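Long form salivary protein D7L1 (Culex quinquefasciatus, PDB 6V4C) binds and sequesters adenine nucleotides, ATP and ADP most tightly, inhibiting platelet aggregation and hemostasis in the host while the female mosquito feeds. Local coordinates at residues F151-C154 and G155-Y159; Y239-C242 and I243-L247. All coordinates share one frame; numbering follows the deposited sequence.

Contact 1. Residues F151-C154 and G155-Y159; sequences FRFC and GKQFY
Phe151 and Gly155 meet through the backbone, Gly155 N giving its hydrogen to Phe151 O at 2.7 Å, and one residue on Lys156 N does the same to Arg152 O at 3.0 Å: two successive i to i+4 bonds of helix 150-158. The pattern then changes. Gln157 N reaches back three residues to Cys154 O (3.1 Å), with the donor lying well above the carbonyl plane, and Phe153 O takes the Gln157 side chain instead.

That bond, Gln157 NE2 to Phe153 O, is 3.2 Å long; the oxygen lies near the amide plane but the N-H comes in above the carbonyl plane. Gln157 NE2 also sits 3.5 Å from Phe153 CE2, with ring and amide planes turned 77° apart. Lys156 CG rests 3.4 Å from Arg152 CZ, over the centre of one guanidinium face. Arg152 gets there because its chain leaves anti to the backbone N (chi1 176°) and then bends at chi2. Its charged end pairs with Asp161, and NH1 also bonds to Tyr166.

Cys154 SG, disulfide-bonded to Cys186, ties this turn to helix 179-190. Lys156 thus offers methylene to the guanidinium, its NZ staying 5.2 Å from Arg152 NH2, and the pairing with Asp161 probably eases the closeness of like charges.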
loop_
_atom_site.group_PDB
_atom_site.type_symbol
_atom_site.label_atom_id
_atom_site.label_comp_id
_atom_site.label_asym_id
_atom_site.label_seq_id
_atom_site.Cartn_x
_atom_site.Cartn_y
_atom_site.Cartn_z
ATOM N N PHE A 151 -4.882 0.857 11.598
ATOM C CA PHE A 151 -5.004 1.491 12.907
ATOM C C PHE A 151 -5.244 0.462 14.003
ATOM O O PHE A 151 -4.682 0.572 15.099
ATOM C CB PHE A 151 -6.117 2.542 12.889
ATOM C CG PHE A 151 -5.870 3.657 11.917
ATOM C CD1 PHE A 151 -5.037 4.709 12.250
ATOM C CD2 PHE A 151 -6.454 3.642 10.663
ATOM C CE1 PHE A 151 -4.797 5.732 11.352
ATOM C CE2 PHE A 151 -6.219 4.667 9.761
ATOM C CZ PHE A 151 -5.389 5.709 10.107
ATOM N N ARG A 152 -6.078 -0.543 13.729
ATOM C CA ARG A 152 -6.310 -1.597 14.711
ATOM C C ARG A 152 -5.067 -2.459 14.884
ATOM O O ARG A 152 -4.715 -2.837 16.008
ATOM C CB ARG A 152 -7.516 -2.438 14.288
ATOM C CG ARG A 152 -7.812 -3.631 15.186
ATOM C CD ARG A 152 -8.111 -3.205 16.611
ATOM N NE ARG A 152 -8.406 -4.361 17.458
ATOM C CZ ARG A 152 -8.476 -4.320 18.785
ATOM N NH1 ARG A 152 -8.270 -3.180 19.428
ATOM N NH2 ARG A 152 -8.747 -5.424 19.468
ATOM N N PHE A 153 -4.380 -2.764 13.779
ATOM C CA PHE A 153 -3.144 -3.531 13.862
ATOM C C PHE A 153 -2.104 -2.810 14.714
ATOM O O PHE A 153 -1.429 -3.433 15.542
ATOM C CB PHE A 153 -2.605 -3.807 12.459
ATOM C CG PHE A 153 -1.350 -4.625 12.451
ATOM C CD1 PHE A 153 -1.406 -5.998 12.630
ATOM C CD2 PHE A 153 -0.115 -4.024 12.270
ATOM C CE1 PHE A 153 -0.250 -6.757 12.628
ATOM C CE2 PHE A 153 1.041 -4.778 12.265
ATOM C CZ PHE A 153 0.972 -6.145 12.446
ATOM N N CYS A 154 -1.969 -1.492 14.532
ATOM C CA CYS A 154 -1.036 -0.720 15.350
ATOM C C CYS A 154 -1.563 -0.531 16.770
ATOM O O CYS A 154 -0.790 -0.569 17.734
ATOM C CB CYS A 154 -0.772 0.645 14.712
ATOM S SG CYS A 154 0.132 0.616 13.141
ATOM N N GLY A 155 -2.873 -0.320 16.915
ATOM C CA GLY A 155 -3.425 -0.036 18.232
ATOM C C GLY A 155 -3.263 -1.189 19.202
ATOM O O GLY A 155 -3.028 -0.981 20.396
ATOM N N LYS A 156 -3.378 -2.422 18.705
ATOM C CA LYS A 156 -3.232 -3.589 19.566
ATOM C C LYS A 156 -1.821 -3.728 20.120
ATOM O O LYS A 156 -1.623 -4.440 21.110
ATOM C CB LYS A 156 -3.626 -4.860 18.809
ATOM C CG LYS A 156 -5.105 -4.959 18.488
ATOM C CD LYS A 156 -5.392 -6.121 17.552
ATOM C CE LYS A 156 -5.008 -7.453 18.178
ATOM N NZ LYS A 156 -5.271 -8.593 17.251
ATOM N N GLN A 157 -0.839 -3.063 19.508
ATOM C CA GLN A 157 0.533 -3.163 19.989
ATOM C C GLN A 157 0.799 -2.226 21.156
ATOM O O GLN A 157 1.681 -2.501 21.977
ATOM C CB GLN A 157 1.512 -2.847 18.859
ATOM C CG GLN A 157 1.359 -3.712 17.621
ATOM C CD GLN A 157 2.307 -3.294 16.512
ATOM O OE1 GLN A 157 3.474 -2.994 16.758
ATOM N NE2 GLN A 157 1.803 -3.259 15.285
ATOM N N PHE A 158 0.054 -1.124 21.251
ATOM C CA PHE A 158 0.355 -0.074 22.212
ATOM C C PHE A 158 -0.743 0.195 23.227
ATOM O O PHE A 158 -0.449 0.776 24.278
ATOM C CB PHE A 158 0.694 1.239 21.488
ATOM C CG PHE A 158 1.730 1.082 20.411
ATOM C CD1 PHE A 158 3.021 0.690 20.728
ATOM C CD2 PHE A 158 1.412 1.317 19.086
ATOM C CE1 PHE A 158 3.978 0.537 19.740
ATOM C CE2 PHE A 158 2.364 1.168 18.094
ATOM C CZ PHE A 158 3.649 0.778 18.421
ATOM N N TYR A 159 -1.984 -0.207 22.959
ATOM C CA TYR A 159 -3.097 0.115 23.835
ATOM C C TYR A 159 -3.836 -1.147 24.249
ATOM O O TYR A 159 -3.965 -2.100 23.473
ATOM C CB TYR A 159 -4.101 1.046 23.148
ATOM C CG TYR A 159 -3.561 2.415 22.823
ATOM C CD1 TYR A 159 -3.411 3.375 23.815
ATOM C CD2 TYR A 159 -3.207 2.751 21.525
ATOM C CE1 TYR A 159 -2.920 4.632 23.522
ATOM C CE2 TYR A 159 -2.714 4.004 21.221
ATOM C CZ TYR A 159 -2.572 4.941 22.224
ATOM O OH TYR A 159 -2.080 6.191 21.926
#

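Contact 2. Residues Y239-C242 and I243-L247; sequences YYKC and IYDGL
Helix 235-247 of the second PBP/GOBP family region carries this contact, and Lys241 and Asp245, one turn apart on it, form an i to i+4 salt bridge. Four successive backbone bonds hold these turns in regular alpha-helical form: Ile243 N to Tyr239 O, Tyr244 N to Tyr240 O, Asp245 N to Lys241 O and Gly246 N to Cys242 O, all between 2.9 and 3.0 Å.

The salt bridge is uneven. Lys241 NZ stands 2.8 Å from Asp245 OD1, which uses its syn lone pair, while the bond from Lys241 NZ to Asp245 OD2 is weak at 3.1 Å. The lysine starts anti to its own amide nitrogen (chi1 -169°), then bends at chi2 and again at chi4, which curls the ammonium over to the carboxylate. On the way Lys241 CD passes 4.1 Å from CD1 of the Tyr244 ring. The ammonium also makes a cation-pi contact with Phe174.

Along the inner side, Ile243 lays CG1 3.2 Å from Tyr239 O, and the rings of Tyr240 and Tyr244 approach loosely, CE1 of Tyr240 being 4.5 Å from CD2 of Tyr244. Their hydroxyls go to backbone oxygens, Tyr240 OH to Gly173 O and Tyr244 OH to His172 O.

Both tyrosine rings and Ile243 also meet Phe252 of helix 249-263, Tyr239 and Ile243 press on Leu225 of helix 218-226, and the Cys242-Cys228 disulfide fastens helix 235-247 to the loop following that helix.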
loop_
_atom_site.group_PDB
_atom_site.type_symbol
_atom_site.label_atom_id
_atom_site.label_comp_id
_atom_site.label_asym_id
_atom_site.label_seq_id
_atom_site.Cartn_x
_atom_site.Cartn_y
_atom_site.Cartn_z
ATOM N N TYR A 239 4.285 15.689 12.590
ATOM C CA TYR A 239 3.717 15.954 11.273
ATOM C C TYR A 239 2.243 15.566 11.224
ATOM O O TYR A 239 1.427 16.273 10.620
ATOM C CB TYR A 239 4.511 15.214 10.198
ATOM C CG TYR A 239 5.808 15.897 9.820
ATOM C CD1 TYR A 239 5.802 17.100 9.123
ATOM C CD2 TYR A 239 7.036 15.338 10.152
ATOM C CE1 TYR A 239 6.984 17.730 8.769
ATOM C CE2 TYR A 239 8.224 15.961 9.800
ATOM C CZ TYR A 239 8.190 17.157 9.111
ATOM O OH TYR A 239 9.366 17.780 8.762
ATOM N N TYR A 240 1.895 14.440 11.847
ATOM C CA TYR A 240 0.498 14.033 11.975
ATOM C C TYR A 240 -0.333 15.147 12.596
ATOM O O TYR A 240 -1.395 15.512 12.080
ATOM C CB TYR A 240 0.449 12.764 12.829
ATOM C CG TYR A 240 -0.905 12.129 13.057
ATOM C CD1 TYR A 240 -1.791 12.652 13.988
ATOM C CD2 TYR A 240 -1.267 10.964 12.393
ATOM C CE1 TYR A 240 -3.013 12.063 14.220
ATOM C CE2 TYR A 240 -2.490 10.360 12.622
ATOM C CZ TYR A 240 -3.358 10.917 13.538
ATOM O OH TYR A 240 -4.577 10.327 13.777
ATOM N N LYS A 241 0.151 15.721 13.700
ATOM C CA LYS A 241 -0.581 16.807 14.344
ATOM C C LYS A 241 -0.608 18.062 13.479
ATOM O O LYS A 241 -1.601 18.799 13.492
ATOM C CB LYS A 241 0.014 17.107 15.721
ATOM C CG LYS A 241 -0.836 18.040 16.586
ATOM C CD LYS A 241 -2.306 17.614 16.567
ATOM C CE LYS A 241 -3.084 18.169 17.753
ATOM N NZ LYS A 241 -3.086 19.657 17.805
ATOM N N CYS A 242 0.462 18.314 12.720
ATOM C CA CYS A 242 0.480 19.465 11.824
ATOM C C CYS A 242 -0.587 19.340 10.740
ATOM O O CYS A 242 -1.282 20.313 10.428
ATOM C CB CYS A 242 1.881 19.633 11.227
ATOM S SG CYS A 242 3.102 20.366 12.383
ATOM N N ILE A 243 -0.740 18.145 10.164
ATOM C CA ILE A 243 -1.795 17.912 9.178
ATOM C C ILE A 243 -3.168 18.010 9.833
ATOM O O ILE A 243 -4.104 18.593 9.272
ATOM C CB ILE A 243 -1.586 16.544 8.504
ATOM C CG1 ILE A 243 -0.205 16.472 7.850
ATOM C CG2 ILE A 243 -2.697 16.268 7.498
ATOM C CD1 ILE A 243 0.281 15.060 7.623
ATOM N N TYR A 244 -3.307 17.425 11.025
ATOM C CA TYR A 244 -4.548 17.504 11.791
ATOM C C TYR A 244 -4.982 18.953 11.993
ATOM O O TYR A 244 -6.142 19.307 11.755
ATOM C CB TYR A 244 -4.309 16.818 13.140
ATOM C CG TYR A 244 -5.516 16.596 14.023
ATOM C CD1 TYR A 244 -6.047 17.629 14.787
ATOM C CD2 TYR A 244 -6.088 15.335 14.143
ATOM C CE1 TYR A 244 -7.134 17.421 15.614
ATOM C CE2 TYR A 244 -7.173 15.117 14.968
ATOM C CZ TYR A 244 -7.693 16.163 15.701
ATOM O OH TYR A 244 -8.773 15.946 16.526
ATOM N N ASP A 245 -4.054 19.807 12.430
ATOM C CA ASP A 245 -4.399 21.199 12.703
ATOM C C ASP A 245 -4.696 21.963 11.418
ATOM O O ASP A 245 -5.590 22.816 11.391
ATOM C CB ASP A 245 -3.275 21.878 13.484
ATOM C CG ASP A 245 -3.111 21.313 14.878
ATOM O OD1 ASP A 245 -4.093 20.760 15.419
ATOM O OD2 ASP A 245 -1.999 21.422 15.435
ATOM N N GLY A 246 -3.959 21.671 10.345
ATOM C CA GLY A 246 -4.186 22.375 9.092
ATOM C C GLY A 246 -5.539 22.067 8.482
ATOM O O GLY A 246 -6.259 22.969 8.046
ATOM N N LEU A 247 -5.908 20.784 8.444
ATOM C CA LEU A 247 -7.189 20.394 7.874
ATOM C C LEU A 247 -8.344 20.565 8.848
ATOM O O LEU A 247 -9.486 20.729 8.410
ATOM C CB LEU A 247 -7.134 18.936 7.404
ATOM C CG LEU A 247 -6.153 18.595 6.280
ATOM C CD1 LEU A 247 -6.083 17.093 6.073
ATOM C CD2 LEU A 247 -6.546 19.290 4.983
#

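Contacts 1 and 2 each span about two turns of a different helix in the same PBP/GOBP-type domain, their centres 21 Å apart and their nearest atoms about 5 Å apart without touching. Helices between them make the connection: Leu256 of helix 249-263 meets both Phe151 and Tyr240, and Phe180 of helix 179-190 meets both Tyr159 and Tyr240. Their relation to the ligands differs. The Phe153 side chain of contact 1 lies about 4 Å from that of Lys144, an ADP-binding residue, and about 9 Å from the nucleotide itself. Contact 2 lies away from the nucleotide, but the Tyr244 side chain is about 5 Å from a zinc ion, probably the one held by His172 and Glu249.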